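PDB 4LLS: geranyltranstransferase from Roseobacter denitrificans, which probably condenses isopentenyl diphosphate with farnesyl diphosphate to make geranylgeranyl diphosphate, using divalent metal ions to hold the allylic diphosphate. Local coordinates for residues Ala93-Ala96 / Tyr97-His101; Leu173-Ala176 / Leu177-Ala181; Glu192-Arg195 / Leu196-Lys200; Ala233-Ile236 / Ala237-Ile240. One frame throughout, in Å; residues are numbered along the deposited sequence.

Interaction 1. Residues Ala93-Ala96 / Tyr97-His101; sequences ALHA and YSLVH. With IPE (3-methylbut-3-enyl trihydrogen diphosphate), chain C; GST (geranyl S-thiolodiphosphate), chain D.
On helix 81-102, which ends at Asp102, a calcium ligand of the first aspartate-rich motif, His95 and Leu99 stand one turn apart and face the isopentenyl diphosphate. The imidazole swings out with CG anti to the backbone N (chi1 172°), and this turns its NE2 to the substrate. NE2 donates to IPE O3B over 2.8 Å, with the acceptor near the ring plane. Leu99 covers one face: its CD1 lies 4.1 Å from the His95 ring centroid, 27° off the normal, a CH-pi contact. The other branch of the same leucine, CD2, touches IPE C2 at 3.6 Å. At the far nitrogen, water 1 sits in the ring plane 2.8 Å from His95 ND1 and also donates to Ser98 OG. That hydroxyl in turn gives its own proton to His95 O at 2.7 Å, sharing the carbonyl with the amide of Leu99. Round the helix from His95, Leu94 CD1 rests on Tyr97 CE2 at 3.9 Å, side by side, where both residues pack on Met171. His101 joins the dimer interface through Asp133 of the second subunit. With a phosphate at one nitrogen, a water at the other and a methyl over a face, the imidazole is restrained in position and in rotation, so it presents a directed N-H to the diphosphate, to which Lys63, Arg66 and Arg114 also bond.

Interaction 2. Residues Leu173-Ala176 / Leu177-Ala181; sequences LGQA and LDIAA. With GST (geranyl S-thiolodiphosphate), chain D.
Gln175 O takes the amide of Ile179 at 2.9 Å and 164°, and Leu173 O takes that of Leu177 equally straight, both regular i to i+4 helix bonds. The side chains send their polar ends to partners beyond this turn. Asp178 puts OD1 on Lys262 and OD2 on Lys200, two salt bridges on one carboxylate, and it lies about 3 Å, nearest atoms, from a bound calcium. Gln175 NE2 bonds to Asp102 OD1, while its OE1 stays 4.2 Å from Asp178 OD2. Together they belong to the Gly-Gln-x-x-Asp signature of polyprenyl synthases. With CG anti to the backbone N (chi1 -172°) and a bend at chi2, the glutamine lies along the geranyl chain: CB is 3.6 Å from GST C6, and CD is 3.9 Å from GST C5. A leucine in its place would probably leave Asp102 OD1 without its amide partner, so that this metal ligand would be positioned by fewer contacts. On the side facing the second subunit, Leu173 CG meets Leu177 CD1 at 4.1 Å, the two side chains crossing at a slant, and both pack on Leu49 of the second subunit. One helical turn thus works two ways: Gln175 offers carbon to the prenyl chain and an N-H to a metal ligand, whereas Asp178 is held by two lysines beside the metal.

Interaction 3. Residues Glu192-Arg195 / Leu196-Lys200; sequences EITR and LQQGK. With GST (geranyl S-thiolodiphosphate), chain D.
Gln198 reaches back over the turn before it and runs alongside Thr194 O. Its CB lies 3.5 Å from Arg195 O, and its CG, set anti to the carbonyl carbon (chi1 -76°), comes to 3.3 Å from Thr194 O. From there the chain runs on extended. OE1 passes over Arg195 CA at 3.9 Å, and NE2 ends against the Thr194 methyl CG2 at 3.8 Å, a van der Waals touch across two side chains that slant past one another. Gln197 flanks the same threonine, alongside it and pointing the same way; bent at chi2, it brings NE2 to Thr194 O at 3.3 Å, a weak hydrogen bond. The stronger claim on that carbonyl is the amide of Gln198, at 2.9 Å and 158°. Thr194 OG1 turns the other way, to Leu190 O. From Gln198 on the helix widens into a pi-type turn at 198-200, and the bond from Gly199 N to Arg195 O, weak at 3.4 Å, is consistent with this. Just there Lys200 leaves for the active site: its CG brushes the geranyl chain, and CE and NZ both stop 3.5 Å from GST S1, the sulfur that replaces the ester oxygen of the natural substrate. Helix 190-215 sits between several partners, with Ile193 on Phe265 and Leu268 of helix 265-269, Leu196 turned to helix 171-184, Gln197 on Leu232 of helix 221-244, and Arg195 in a salt bridge with Glu47 of the second subunit.

Interaction 4. Residues Ala233-Ile236 / Ala237-Ile240; sequences AFQI and ADDI. With CA (calcium ion), chain E; IPE (3-methylbut-3-enyl trihydrogen diphosphate), chain C.
Ala233 O receives the amide of Ala237 at 2.9 Å, and the following carbonyls, those of Phe234, Gln235 and Ile236, take Asp238, Asp239 and Ile240 in the same way. Phe234 has CG anti to its N (chi1 170°), which carries the ring to the isopentenyl diphosphate: CZ lies 3.6 Å from IPE O2A, CE2 3.7 Å from IPE C5, and IPE O1 stands in the ring plane at the edge. Gln235 bends at chi2 and folds forward over the next turn. There NE2 donates to Asp239 OD1 at 2.9 Å and 154°, with the oxygen in the amide plane but the nitrogen well above the carboxylate plane; OE1 goes to Thr201. Asp238 and Asp239 open the second aspartate-rich motif, Asp-Asp-Ile-Leu-Asp. The first binds calcium through OD1 at 2.3 Å, beside three waters and two diphosphate oxygens of the geranyl ligand, GST O2A and O2B; its OD2 pairs with Lys252. Asp239 acts from the second shell, since its OD1 also accepts from water 3, a calcium ligand, while OD2 is held by Phe265 N. Replacing Asp239 by an alanine is likely to leave Gln235 NE2 and water 3 without their shared acceptor, so that the amide could turn and the water shift on the metal. Last comes Ile236, whose CG2 meets Ile240 CD1 at 3.9 Å, both packed on helix 265-269.

All four contacts are single turns of helices that line one active-site pocket. Interactions 1 and 4 approach the isopentenyl diphosphate from contacts whose centres are about 19 Å apart, with no direct touch, while all four reach the geranyl ligand, interaction 4 through Asp238. Interactions 2 and 3, with centres about 9 Å apart, are joined directly: Asp178 OD2 and Lys200 NZ form a salt bridge of 2.8 Å, and Gln175 OE1 packs on Lys200 CE at 3.2 Å. Interaction 3 passes on to interaction 4 through Gln197 CG on Gln235 CB, 3.7 Å. Asp102 and Asp238, on the two aspartate-rich motifs, both bind calcium by the analogue's diphosphate.

Interaction 1. Residues Ala93-Ala96 / Tyr97-His101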
loop_
_atom_site.group_PDB
_atom_site.type_symbol
_atom_site.label_atom_id
_atom_site.label_comp_id
_atom_site.label_asym_id
_atom_site.label_seq_id
_atom_site.Cartn_x
_atom_site.Cartn_y
_atom_site.Cartn_z
ATOM N N ALA A 93 3.306 -9.228 -4.748
ATOM C CA ALA A 93 2.239 -8.728 -3.881
ATOM C C ALA A 93 1.745 -7.364 -4.344
ATOM O O ALA A 93 0.541 -7.084 -4.404
ATOM C CB ALA A 93 2.718 -8.644 -2.452
ATOM N N LEU A 94 2.666 -6.483 -4.697
ATOM C CA LEU A 94 2.323 -5.141 -5.185
ATOM C C LEU A 94 1.518 -5.287 -6.485
ATOM O O LEU A 94 0.437 -4.687 -6.624
ATOM C CB LEU A 94 3.593 -4.318 -5.389
ATOM C CG LEU A 94 3.519 -2.774 -5.410
ATOM C CD1 LEU A 94 2.568 -2.229 -6.475
ATOM C CD2 LEU A 94 3.177 -2.234 -4.040
ATOM N N HIS A 95 2.042 -6.009 -7.444
ATOM C CA HIS A 95 1.343 -6.270 -8.688
ATOM C C HIS A 95 -0.041 -6.817 -8.403
ATOM O O HIS A 95 -1.040 -6.393 -9.027
ATOM C CB HIS A 95 2.221 -7.205 -9.485
ATOM C CG HIS A 95 1.593 -7.750 -10.714
ATOM N ND1 HIS A 95 1.225 -6.965 -11.778
ATOM C CD2 HIS A 95 1.427 -9.032 -11.108
ATOM C CE1 HIS A 95 0.775 -7.744 -12.754
ATOM N NE2 HIS A 95 0.905 -9.002 -12.377
ATOM N N ALA A 96 -0.135 -7.818 -7.545
ATOM C CA ALA A 96 -1.433 -8.424 -7.257
ATOM C C ALA A 96 -2.396 -7.397 -6.730
ATOM O O ALA A 96 -3.583 -7.403 -7.120
ATOM C CB ALA A 96 -1.326 -9.564 -6.280
ATOM N N TYR A 97 -1.951 -6.526 -5.847
ATOM C CA TYR A 97 -2.843 -5.501 -5.282
ATOM C C TYR A 97 -3.383 -4.641 -6.409
ATOM O O TYR A 97 -4.614 -4.347 -6.462
ATOM C CB TYR A 97 -2.113 -4.642 -4.220
ATOM C CG TYR A 97 -2.058 -3.166 -4.494
ATOM C CD1 TYR A 97 -3.195 -2.366 -4.406
ATOM C CD2 TYR A 97 -0.868 -2.527 -4.706
ATOM C CE1 TYR A 97 -3.127 -1.030 -4.703
ATOM C CE2 TYR A 97 -0.772 -1.160 -4.842
ATOM C CZ TYR A 97 -1.916 -0.404 -4.868
ATOM O OH TYR A 97 -1.879 0.944 -5.163
ATOM N N SER A 98 -2.529 -4.241 -7.327
ATOM C CA SER A 98 -2.937 -3.347 -8.413
ATOM C C SER A 98 -4.017 -3.987 -9.262
ATOM O O SER A 98 -4.936 -3.304 -9.707
ATOM C CB SER A 98 -1.718 -2.913 -9.277
ATOM O OG SER A 98 -1.302 -3.959 -10.174
ATOM N N LEU A 99 -3.955 -5.296 -9.433
ATOM C CA LEU A 99 -4.939 -6.002 -10.289
ATOM C C LEU A 99 -6.265 -6.137 -9.532
ATOM O O LEU A 99 -7.340 -6.029 -10.145
ATOM C CB LEU A 99 -4.449 -7.368 -10.726
ATOM C CG LEU A 99 -3.158 -7.397 -11.560
ATOM C CD1 LEU A 99 -2.809 -8.831 -11.935
ATOM C CD2 LEU A 99 -3.204 -6.478 -12.760
ATOM N N VAL A 100 -6.225 -6.354 -8.238
ATOM C CA VAL A 100 -7.455 -6.476 -7.450
ATOM C C VAL A 100 -8.212 -5.167 -7.572
ATOM O O VAL A 100 -9.444 -5.143 -7.778
ATOM C CB VAL A 100 -7.176 -6.798 -5.990
ATOM C CG1 VAL A 100 -8.456 -6.737 -5.184
ATOM C CG2 VAL A 100 -6.555 -8.166 -5.872
ATOM N N HIS A 101 -7.524 -4.062 -7.379
ATOM C CA HIS A 101 -8.177 -2.754 -7.520
ATOM C C HIS A 101 -8.585 -2.434 -8.945
ATOM O O HIS A 101 -9.703 -1.946 -9.149
ATOM C CB HIS A 101 -7.345 -1.636 -6.874
ATOM C CG HIS A 101 -7.350 -1.698 -5.381
ATOM N ND1 HIS A 101 -6.822 -0.700 -4.584
ATOM C CD2 HIS A 101 -7.924 -2.576 -4.537
ATOM C CE1 HIS A 101 -6.997 -1.009 -3.324
ATOM N NE2 HIS A 101 -7.653 -2.155 -3.261
HETATM C C1 IPE C . -1.364 -8.050 -16.268
HETATM O O1 IPE C . 0.003 -8.424 -16.005
HETATM C C2 IPE C . -1.523 -6.562 -15.975
HETATM C C3 IPE C . -0.606 -5.734 -16.841
HETATM C C4 IPE C . 0.295 -4.908 -16.314
HETATM C C5 IPE C . -0.809 -5.717 -18.325
HETATM P PA IPE C . 0.491 -9.908 -16.324
HETATM O O1A IPE C . 0.136 -10.273 -17.772
HETATM O O2A IPE C . 1.906 -9.964 -15.962
HETATM O O3A IPE C . -0.346 -10.818 -15.331
HETATM P PB IPE C . -0.094 -12.157 -14.452
HETATM O O1B IPE C . -1.458 -12.820 -14.339
HETATM O O2B IPE C . 0.897 -13.012 -15.190
HETATM O O3B IPE C . 0.484 -11.622 -13.163
HETATM P PA GST D . -5.376 -6.304 -17.866
HETATM O O1A GST D . -4.610 -7.528 -17.368
HETATM O O2A GST D . -5.667 -6.303 -19.361
HETATM O O3A GST D . -6.605 -5.995 -17.019
HETATM O O1B GST D . -4.373 -5.097 -17.600
HETATM P PB GST D . -4.601 -3.638 -18.177
HETATM O O2B GST D . -4.291 -3.510 -19.603
HETATM O O3B GST D . -6.032 -3.136 -17.784
HETATM S S1 GST D . -3.202 -2.621 -17.198
HETATM C C1 GST D . -3.749 -2.974 -15.562
HETATM C C2 GST D . -3.386 -1.887 -14.578
HETATM C C3 GST D . -2.278 -1.948 -13.824
HETATM C C10 GST D . -1.279 -3.042 -13.989
HETATM C C4 GST D . -1.946 -0.859 -12.862
HETATM C C5 GST D . -3.215 -0.505 -12.075
HETATM C C6 GST D . -2.947 0.575 -11.079
HETATM C C7 GST D . -3.663 0.741 -9.945
HETATM C C9 GST D . -4.842 -0.085 -9.480
HETATM C C8 GST D . -3.179 1.863 -9.081
HETATM O O HOH W 1 0.837 -4.208 -12.025
#

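Interaction 2. Residues Leu173-Ala176 / Leu177-Ala181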
loop_
_atom_site.group_PDB
_atom_site.type_symbol
_atom_site.label_atom_id
_atom_site.label_comp_id
_atom_site.label_asym_id
_atom_site.label_seq_id
_atom_site.Cartn_x
_atom_site.Cartn_y
_atom_site.Cartn_z
ATOM N N LEU A 173 -0.138 7.028 -10.894
ATOM C CA LEU A 173 -0.207 8.101 -11.890
ATOM C C LEU A 173 -0.694 7.517 -13.213
ATOM O O LEU A 173 -1.626 8.037 -13.839
ATOM C CB LEU A 173 1.164 8.734 -12.084
ATOM C CG LEU A 173 1.239 9.800 -13.185
ATOM C CD1 LEU A 173 0.228 10.891 -12.901
ATOM C CD2 LEU A 173 2.636 10.391 -13.304
ATOM N N GLY A 174 -0.055 6.449 -13.662
ATOM C CA GLY A 174 -0.443 5.809 -14.925
ATOM C C GLY A 174 -1.917 5.431 -14.922
ATOM O O GLY A 174 -2.633 5.681 -15.913
ATOM N N GLN A 175 -2.391 4.846 -13.838
ATOM C CA GLN A 175 -3.800 4.497 -13.713
ATOM C C GLN A 175 -4.660 5.740 -13.823
ATOM O O GLN A 175 -5.750 5.698 -14.426
ATOM C CB GLN A 175 -4.110 3.732 -12.424
ATOM C CG GLN A 175 -5.537 3.178 -12.333
ATOM C CD GLN A 175 -5.867 2.038 -13.292
ATOM O OE1 GLN A 175 -5.190 1.826 -14.294
ATOM N NE2 GLN A 175 -6.807 1.186 -12.879
ATOM N N ALA A 176 -4.279 6.790 -13.120
ATOM C CA ALA A 176 -5.119 7.985 -13.089
ATOM C C ALA A 176 -5.254 8.562 -14.488
ATOM O O ALA A 176 -6.360 8.960 -14.913
ATOM C CB ALA A 176 -4.532 9.012 -12.144
ATOM N N LEU A 177 -4.149 8.579 -15.212
ATOM C CA LEU A 177 -4.125 9.099 -16.582
ATOM C C LEU A 177 -4.974 8.229 -17.493
ATOM O O LEU A 177 -5.661 8.750 -18.380
ATOM C CB LEU A 177 -2.703 9.155 -17.133
ATOM C CG LEU A 177 -1.779 10.147 -16.452
ATOM C CD1 LEU A 177 -0.360 9.977 -16.973
ATOM C CD2 LEU A 177 -2.283 11.575 -16.671
ATOM N N ASP A 178 -4.951 6.924 -17.251
ATOM C CA ASP A 178 -5.679 5.958 -18.062
ATOM C C ASP A 178 -7.150 6.223 -17.870
ATOM O O ASP A 178 -7.883 6.401 -18.856
ATOM C CB ASP A 178 -5.341 4.527 -17.652
ATOM C CG ASP A 178 -5.669 3.515 -18.728
ATOM O OD1 ASP A 178 -5.641 3.917 -19.907
ATOM O OD2 ASP A 178 -6.102 2.387 -18.383
ATOM N N ILE A 179 -7.577 6.372 -16.621
ATOM C CA ILE A 179 -8.997 6.605 -16.350
ATOM C C ILE A 179 -9.464 7.909 -16.994
ATOM O O ILE A 179 -10.564 7.970 -17.565
ATOM C CB ILE A 179 -9.321 6.581 -14.839
ATOM C CG1 ILE A 179 -9.197 5.162 -14.312
ATOM C CG2 ILE A 179 -10.729 7.114 -14.585
ATOM C CD1 ILE A 179 -9.272 5.062 -12.804
ATOM N N ALA A 180 -8.653 8.948 -16.939
ATOM C CA ALA A 180 -9.034 10.248 -17.519
ATOM C C ALA A 180 -9.224 10.113 -19.026
ATOM O O ALA A 180 -10.088 10.758 -19.625
ATOM C CB ALA A 180 -8.004 11.311 -17.212
ATOM N N ALA A 181 -8.456 9.217 -19.628
ATOM C CA ALA A 181 -8.671 8.858 -21.038
ATOM C C ALA A 181 -9.930 8.005 -21.269
ATOM O O ALA A 181 -10.678 8.283 -22.213
ATOM C CB ALA A 181 -7.428 8.162 -21.584
HETATM P PA GST D . -5.376 -6.304 -17.866
HETATM O O1A GST D . -4.610 -7.528 -17.368
HETATM O O2A GST D . -5.667 -6.303 -19.361
HETATM O O3A GST D . -6.605 -5.995 -17.019
HETATM O O1B GST D . -4.373 -5.097 -17.600
HETATM P PB GST D . -4.601 -3.638 -18.177
HETATM O O2B GST D . -4.291 -3.510 -19.603
HETATM O O3B GST D . -6.032 -3.136 -17.784
HETATM S S1 GST D . -3.202 -2.621 -17.198
HETATM C C1 GST D . -3.749 -2.974 -15.562
HETATM C C2 GST D . -3.386 -1.887 -14.578
HETATM C C3 GST D . -2.278 -1.948 -13.824
HETATM C C10 GST D . -1.279 -3.042 -13.989
HETATM C C4 GST D . -1.946 -0.859 -12.862
HETATM C C5 GST D . -3.215 -0.505 -12.075
HETATM C C6 GST D . -2.947 0.575 -11.079
HETATM C C7 GST D . -3.663 0.741 -9.945
HETATM C C9 GST D . -4.842 -0.085 -9.480
HETATM C C8 GST D . -3.179 1.863 -9.081
#

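Interaction 3. Residues Glu192-Arg195 / Leu196-Lys200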
loop_
_atom_site.group_PDB
_atom_site.type_symbol
_atom_site.label_atom_id
_atom_site.label_comp_id
_atom_site.label_asym_id
_atom_site.label_seq_id
_atom_site.Cartn_x
_atom_site.Cartn_y
_atom_site.Cartn_z
ATOM N N GLU A 192 1.719 9.944 -26.058
ATOM C CA GLU A 192 0.855 9.973 -24.884
ATOM C C GLU A 192 0.610 8.552 -24.329
ATOM O O GLU A 192 0.654 8.345 -23.104
ATOM C CB GLU A 192 -0.469 10.669 -25.213
ATOM C CG GLU A 192 -0.342 12.185 -25.253
ATOM C CD GLU A 192 -1.588 12.877 -25.774
ATOM O OE1 GLU A 192 -2.218 12.350 -26.724
ATOM O OE2 GLU A 192 -1.952 13.935 -25.217
ATOM N N ILE A 193 0.350 7.580 -25.198
ATOM C CA ILE A 193 0.099 6.241 -24.662
ATOM C C ILE A 193 1.406 5.654 -24.153
ATOM O O ILE A 193 1.403 4.858 -23.206
ATOM C CB ILE A 193 -0.626 5.256 -25.594
ATOM C CG1 ILE A 193 0.148 4.949 -26.840
ATOM C CG2 ILE A 193 -2.026 5.738 -25.982
ATOM C CD1 ILE A 193 -0.383 3.687 -27.501
ATOM N N THR A 194 2.532 6.123 -24.682
ATOM C CA THR A 194 3.811 5.627 -24.209
ATOM C C THR A 194 4.120 6.165 -22.806
ATOM O O THR A 194 4.537 5.415 -21.909
ATOM C CB THR A 194 4.950 5.966 -25.203
ATOM O OG1 THR A 194 4.676 5.338 -26.460
ATOM C CG2 THR A 194 6.253 5.458 -24.659
ATOM N N ARG A 195 3.828 7.440 -22.562
ATOM C CA ARG A 195 4.013 8.013 -21.229
ATOM C C ARG A 195 3.111 7.347 -20.194
ATOM O O ARG A 195 3.527 7.056 -19.086
ATOM C CB ARG A 195 3.757 9.513 -21.267
ATOM C CG ARG A 195 3.126 10.054 -19.996
ATOM C CD ARG A 195 4.164 10.466 -18.970
ATOM N NE ARG A 195 3.544 11.243 -17.896
ATOM C CZ ARG A 195 3.033 12.462 -18.055
ATOM N NH1 ARG A 195 3.107 13.068 -19.232
ATOM N NH2 ARG A 195 2.444 13.078 -17.038
ATOM N N LEU A 196 1.891 7.076 -20.595
ATOM C CA LEU A 196 0.953 6.356 -19.758
ATOM C C LEU A 196 1.501 4.943 -19.420
ATOM O O LEU A 196 1.482 4.523 -18.228
ATOM C CB LEU A 196 -0.352 6.260 -20.526
ATOM C CG LEU A 196 -1.593 5.930 -19.733
ATOM C CD1 LEU A 196 -2.779 6.577 -20.436
ATOM C CD2 LEU A 196 -1.692 4.417 -19.704
ATOM N N GLN A 197 1.961 4.218 -20.438
ATOM C CA GLN A 197 2.505 2.838 -20.277
ATOM C C GLN A 197 3.674 2.881 -19.261
ATOM O O GLN A 197 3.823 1.998 -18.404
ATOM C CB GLN A 197 3.023 2.297 -21.616
ATOM C CG GLN A 197 3.904 1.033 -21.549
ATOM C CD GLN A 197 5.398 1.332 -21.422
ATOM O OE1 GLN A 197 6.110 0.601 -20.730
ATOM N NE2 GLN A 197 5.877 2.396 -22.105
ATOM N N GLN A 198 4.554 3.858 -19.412
ATOM C CA GLN A 198 5.751 3.982 -18.568
ATOM C C GLN A 198 5.388 3.982 -17.084
ATOM O O GLN A 198 6.008 3.291 -16.306
ATOM C CB GLN A 198 6.537 5.240 -18.940
ATOM C CG GLN A 198 7.302 5.055 -20.228
ATOM C CD GLN A 198 7.915 6.337 -20.770
ATOM O OE1 GLN A 198 7.757 7.414 -20.195
ATOM N NE2 GLN A 198 8.675 6.208 -21.859
ATOM N N GLY A 199 4.333 4.691 -16.723
ATOM C CA GLY A 199 3.799 4.678 -15.348
ATOM C C GLY A 199 3.034 3.403 -15.041
ATOM O O GLY A 199 3.346 2.690 -14.070
ATOM N N LYS A 200 2.076 3.065 -15.882
ATOM C CA LYS A 200 1.060 2.088 -15.542
ATOM C C LYS A 200 1.621 0.680 -15.465
ATOM O O LYS A 200 1.237 -0.099 -14.562
ATOM C CB LYS A 200 -0.107 2.160 -16.524
ATOM C CG LYS A 200 -1.291 1.353 -16.063
ATOM C CD LYS A 200 -2.581 1.925 -16.652
ATOM C CE LYS A 200 -3.638 0.866 -16.925
ATOM N NZ LYS A 200 -3.910 0.571 -18.365
HETATM P PA GST D . -5.376 -6.304 -17.866
HETATM O O1A GST D . -4.610 -7.528 -17.368
HETATM O O2A GST D . -5.667 -6.303 -19.361
HETATM O O3A GST D . -6.605 -5.995 -17.019
HETATM O O1B GST D . -4.373 -5.097 -17.600
HETATM P PB GST D . -4.601 -3.638 -18.177
HETATM O O2B GST D . -4.291 -3.510 -19.603
HETATM O O3B GST D . -6.032 -3.136 -17.784
HETATM S S1 GST D . -3.202 -2.621 -17.198
HETATM C C1 GST D . -3.749 -2.974 -15.562
HETATM C C2 GST D . -3.386 -1.887 -14.578
HETATM C C3 GST D . -2.278 -1.948 -13.824
HETATM C C10 GST D . -1.279 -3.042 -13.989
HETATM C C4 GST D . -1.946 -0.859 -12.862
HETATM C C5 GST D . -3.215 -0.505 -12.075
HETATM C C6 GST D . -2.947 0.575 -11.079
HETATM C C7 GST D . -3.663 0.741 -9.945
HETATM C C9 GST D . -4.842 -0.085 -9.480
HETATM C C8 GST D . -3.179 1.863 -9.081
#

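Interaction 4. Residues Ala233-Ile236 / Ala237-Ile240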
loop_
_atom_site.group_PDB
_atom_site.type_symbol
_atom_site.label_atom_id
_atom_site.label_comp_id
_atom_site.label_asym_id
_atom_site.label_seq_id
_atom_site.Cartn_x
_atom_site.Cartn_y
_atom_site.Cartn_z
ATOM N N ALA A 233 7.685 -3.604 -24.686
ATOM C CA ALA A 233 7.367 -4.820 -25.446
ATOM C C ALA A 233 6.238 -5.598 -24.759
ATOM O O ALA A 233 5.321 -6.107 -25.409
ATOM C CB ALA A 233 8.607 -5.710 -25.575
ATOM N N PHE A 234 6.346 -5.745 -23.445
ATOM C CA PHE A 234 5.343 -6.435 -22.662
ATOM C C PHE A 234 3.947 -5.792 -22.854
ATOM O O PHE A 234 2.959 -6.505 -23.016
ATOM C CB PHE A 234 5.763 -6.432 -21.182
ATOM C CG PHE A 234 4.691 -6.910 -20.231
ATOM C CD1 PHE A 234 4.565 -8.235 -19.956
ATOM C CD2 PHE A 234 3.733 -6.022 -19.765
ATOM C CE1 PHE A 234 3.523 -8.671 -19.139
ATOM C CE2 PHE A 234 2.721 -6.440 -18.935
ATOM C CZ PHE A 234 2.602 -7.781 -18.677
ATOM N N GLN A 235 3.859 -4.472 -22.775
ATOM C CA GLN A 235 2.575 -3.819 -22.903
ATOM C C GLN A 235 2.024 -3.987 -24.315
ATOM O O GLN A 235 0.813 -4.173 -24.466
ATOM C CB GLN A 235 2.651 -2.358 -22.493
ATOM C CG GLN A 235 1.255 -1.721 -22.429
ATOM C CD GLN A 235 0.346 -2.429 -21.433
ATOM O OE1 GLN A 235 0.767 -2.714 -20.301
ATOM N NE2 GLN A 235 -0.830 -2.881 -21.893
ATOM N N ILE A 236 2.874 -3.869 -25.327
ATOM C CA ILE A 236 2.425 -4.058 -26.703
ATOM C C ILE A 236 1.855 -5.455 -26.842
ATOM O O ILE A 236 0.769 -5.660 -27.385
ATOM C CB ILE A 236 3.548 -3.824 -27.719
ATOM C CG1 ILE A 236 3.938 -2.339 -27.707
ATOM C CG2 ILE A 236 3.109 -4.249 -29.130
ATOM C CD1 ILE A 236 5.213 -2.005 -28.450
ATOM N N ALA A 237 2.540 -6.429 -26.267
ATOM C CA ALA A 237 2.074 -7.795 -26.310
ATOM C C ALA A 237 0.751 -7.967 -25.608
ATOM O O ALA A 237 -0.110 -8.691 -26.094
ATOM C CB ALA A 237 3.110 -8.717 -25.694
ATOM N N ASP A 238 0.589 -7.346 -24.445
ATOM C CA ASP A 238 -0.695 -7.360 -23.756
ATOM C C ASP A 238 -1.826 -6.774 -24.611
ATOM O O ASP A 238 -2.938 -7.257 -24.588
ATOM C CB ASP A 238 -0.595 -6.636 -22.398
ATOM C CG ASP A 238 -1.839 -6.823 -21.535
ATOM O OD1 ASP A 238 -2.642 -5.856 -21.452
ATOM O OD2 ASP A 238 -2.148 -7.964 -21.101
ATOM N N ASP A 239 -1.517 -5.675 -25.294
ATOM C CA ASP A 239 -2.519 -5.001 -26.147
ATOM C C ASP A 239 -2.876 -5.896 -27.344
ATOM O O ASP A 239 -4.036 -5.965 -27.762
ATOM C CB ASP A 239 -1.953 -3.677 -26.629
ATOM C CG ASP A 239 -1.862 -2.594 -25.538
ATOM O OD1 ASP A 239 -2.346 -2.724 -24.370
ATOM O OD2 ASP A 239 -1.243 -1.556 -25.872
ATOM N N ILE A 240 -1.895 -6.592 -27.888
ATOM C CA ILE A 240 -2.135 -7.589 -28.945
ATOM C C ILE A 240 -3.029 -8.747 -28.462
ATOM O O ILE A 240 -3.963 -9.171 -29.153
ATOM C CB ILE A 240 -0.809 -8.109 -29.562
ATOM C CG1 ILE A 240 -0.096 -7.006 -30.365
ATOM C CG2 ILE A 240 -1.066 -9.323 -30.455
ATOM C CD1 ILE A 240 1.338 -7.275 -30.784
HETATM CA CA CA E . -4.820 -5.259 -21.274
HETATM C C1 IPE C . -1.364 -8.050 -16.268
HETATM O O1 IPE C . 0.003 -8.424 -16.005
HETATM C C2 IPE C . -1.523 -6.562 -15.975
HETATM C C3 IPE C . -0.606 -5.734 -16.841
HETATM C C4 IPE C . 0.295 -4.908 -16.314
HETATM C C5 IPE C . -0.809 -5.717 -18.325
HETATM P PA IPE C . 0.491 -9.908 -16.324
HETATM O O1A IPE C . 0.136 -10.273 -17.772
HETATM O O2A IPE C . 1.906 -9.964 -15.962
HETATM O O3A IPE C . -0.346 -10.818 -15.331
HETATM P PB IPE C . -0.094 -12.157 -14.452
HETATM O O1B IPE C . -1.458 -12.820 -14.339
HETATM O O2B IPE C . 0.897 -13.012 -15.190
HETATM O O3B IPE C . 0.484 -11.622 -13.163
HETATM O O HOH W 2 -5.076 -7.382 -22.501
HETATM O O HOH W 3 -4.559 -4.006 -23.212
HETATM O O HOH W 4 -7.055 -4.796 -21.810
#